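Local atomic coordinates of choline binding protein A (Lactobacillus salivarius str. Ren, PDB entry 5GT1), a protein that binds zinc in its peptidase family M23 domain, the part in this chain, and probably binds choline and takes part in adhesion at the cell surface. Residues W25-P28 and G33-Y36. Residues are numbered along the deposited sequence; the frame is centred on the assembly and turned at random.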
ATOM      1  N   TRP A  25      11.787   7.651  -1.898  1.00 17.39           N
ATOM      2  CA  TRP A  25      10.962   6.561  -1.430  1.00 16.02           C
ATOM      3  C   TRP A  25      11.133   6.455   0.053  1.00 14.50           C
ATOM      4  O   TRP A  25      12.130   6.945   0.597  1.00 13.36           O
ATOM      5  CB  TRP A  25      11.441   5.281  -2.066  1.00 16.46           C
ATOM      6  CG  TRP A  25      11.099   5.132  -3.522  1.00 16.77           C
ATOM      7  CD1 TRP A  25      11.782   5.652  -4.627  1.00 17.51           C
ATOM      8  CD2 TRP A  25       9.980   4.371  -4.080  1.00 16.89           C
ATOM      9  NE1 TRP A  25      11.173   5.267  -5.806  1.00 17.66           N
ATOM     10  CE2 TRP A  25      10.084   4.495  -5.545  1.00 17.50           C
ATOM     11  CE3 TRP A  25       8.930   3.627  -3.530  1.00 16.68           C
ATOM     12  CZ2 TRP A  25       9.157   3.897  -6.399  1.00 17.75           C
ATOM     13  CZ3 TRP A  25       8.018   3.024  -4.397  1.00 17.10           C
ATOM     14  CH2 TRP A  25       8.133   3.149  -5.798  1.00 16.92           C
ATOM     15  N   GLY A  26      10.183   5.800   0.725  1.00 13.47           N
ATOM     16  CA  GLY A  26      10.256   5.614   2.177  1.00 12.84           C
ATOM     17  C   GLY A  26       9.303   4.506   2.599  1.00 12.87           C
ATOM     18  O   GLY A  26       8.412   4.120   1.841  1.00 12.16           O
ATOM     19  N   TRP A  27       9.504   3.971   3.798  1.00 12.39           N
ATOM     20  CA  TRP A  27       8.564   2.996   4.367  1.00 12.48           C
ATOM     21  C   TRP A  27       7.373   3.700   5.005  1.00 12.47           C
ATOM     22  O   TRP A  27       7.473   4.869   5.404  1.00 12.74           O
ATOM     23  CB  TRP A  27       9.285   2.123   5.394  1.00 12.32           C
ATOM     24  CG  TRP A  27      10.371   1.316   4.756  1.00 12.68           C
ATOM     25  CD1 TRP A  27      11.746   1.557   4.774  1.00 13.12           C
ATOM     26  CD2 TRP A  27      10.195   0.132   3.930  1.00 13.01           C
ATOM     27  NE1 TRP A  27      12.420   0.592   4.050  1.00 13.14           N
ATOM     28  CE2 TRP A  27      11.544  -0.285   3.506  1.00 13.51           C
ATOM     29  CE3 TRP A  27       9.090  -0.607   3.504  1.00 13.17           C
ATOM     30  CZ2 TRP A  27      11.749  -1.397   2.694  1.00 13.46           C
ATOM     31  CZ3 TRP A  27       9.313  -1.724   2.681  1.00 13.51           C
ATOM     32  CH2 TRP A  27      10.615  -2.108   2.295  1.00 13.52           C
ATOM     33  N   PRO A  28       6.232   3.008   5.107  1.00 12.58           N
ATOM     34  CA  PRO A  28       5.048   3.672   5.680  1.00 13.00           C
ATOM     35  C   PRO A  28       5.123   3.900   7.198  1.00 13.64           C
ATOM     36  O   PRO A  28       4.435   4.782   7.719  1.00 12.66           O
ATOM     37  CB  PRO A  28       3.895   2.731   5.314  1.00 12.67           C
ATOM     38  CG  PRO A  28       4.528   1.405   5.127  1.00 12.96           C
ATOM     39  CD  PRO A  28       5.923   1.666   4.594  1.00 12.41           C
ATOM     40  N   GLY A  33      11.013   0.785   9.495  1.00 18.57           N
ATOM     41  CA  GLY A  33      11.635   0.652   8.183  1.00 17.80           C
ATOM     42  C   GLY A  33      11.129  -0.629   7.556  1.00 16.32           C
ATOM     43  O   GLY A  33       9.937  -0.958   7.680  1.00 15.46           O
ATOM     44  N   GLU A  34      12.022  -1.371   6.906  1.00 15.67           N
ATOM     45  CA  GLU A  34      11.603  -2.596   6.236  1.00 15.51           C
ATOM     46  C   GLU A  34      10.992  -3.598   7.216  1.00 15.16           C
ATOM     47  O   GLU A  34       9.942  -4.191   6.941  1.00 14.99           O
ATOM     48  CB  GLU A  34      12.760  -3.259   5.481  1.00 16.35           C
ATOM     49  CG  GLU A  34      12.319  -4.481   4.688  1.00 17.13           C
ATOM     50  CD  GLU A  34      13.461  -5.159   3.922  1.00 19.24           C
ATOM     51  OE1 GLU A  34      13.271  -6.316   3.491  1.00 19.76           O
ATOM     52  OE2 GLU A  34      14.543  -4.545   3.763  1.00 19.36           O
ATOM     53  N   GLY A  35      11.677  -3.816   8.336  1.00 14.82           N
ATOM     54  CA  GLY A  35      11.239  -4.808   9.314  1.00 14.54           C
ATOM     55  C   GLY A  35      11.127  -6.192   8.719  1.00 14.83           C
ATOM     56  O   GLY A  35      11.866  -6.546   7.806  1.00 15.70           O
ATOM     57  N   TYR A  36      10.189  -6.982   9.226  1.00 14.50           N
ATOM     58  CA  TYR A  36      10.056  -8.382   8.816  1.00 15.09           C
ATOM     59  C   TYR A  36       8.596  -8.687   8.537  1.00 14.41           C
ATOM     60  O   TYR A  36       7.709  -8.107   9.177  1.00 14.19           O
ATOM     61  CB  TYR A  36      10.571  -9.308   9.927  1.00 15.62           C
ATOM     62  CG  TYR A  36      11.949  -8.935  10.413  1.00 16.67           C
ATOM     63  CD1 TYR A  36      13.087  -9.295   9.677  1.00 17.79           C
ATOM     64  CD2 TYR A  36      12.120  -8.215  11.597  1.00 16.92           C
ATOM     65  CE1 TYR A  36      14.363  -8.939  10.110  1.00 18.50           C
ATOM     66  CE2 TYR A  36      13.399  -7.864  12.052  1.00 18.47           C
ATOM     67  CZ  TYR A  36      14.509  -8.226  11.297  1.00 18.90           C
ATOM     68  OH  TYR A  36      15.770  -7.877  11.726  1.00 20.22           O
TER
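One face of the Trp27 indole is laid against the backbone of Gly33 and Glu34, and no hydrogen bond joins the two segments. The main interaction is a CH-pi contact: Glu34 CA stands over the centre of the six-membered ring of Trp27, 3.7 Å from its centroid and 17° off the ring normal. Nearer the five-membered ring the same face meets the peptide link, with Gly33 C 3.5 Å from Trp27 CG. Trp27 NE1 lies 3.5 Å from Glu34 N, two donors that do not bond.

Van der Waals contact continues along the glutamate side chain, where Glu34 CB lies 3.5 Å from Trp27 CZ2 and Glu34 CG reaches both CZ2 and CH2. With CG anti to the backbone N (chi1 -176°) and the chain extended beyond it, the methylenes run alongside the indole, and the carboxylate plane ends 19° from that of the ring. An alanine in place of Trp27 would probably leave Gly33 and the Glu34 methylenes without their aromatic cover and open a gap against Ile167 and Ile171 of helix 163-173.

Glu34 OE2 forms a salt bridge with Lys168 of that helix. The backbone Glu34 O accepts a hydrogen bond from His67. Trp27 touches the two isoleucines and Phe62 of strand 56-63, so its side chain ties the loop before strand 44-45 to helix 163-173 and to the strand that carries the zinc ligands His57 and Asp61. In this peptidase family M23 domain the contact lies at the surface, about 14 Å from the Trp27 side chain to the zinc ion.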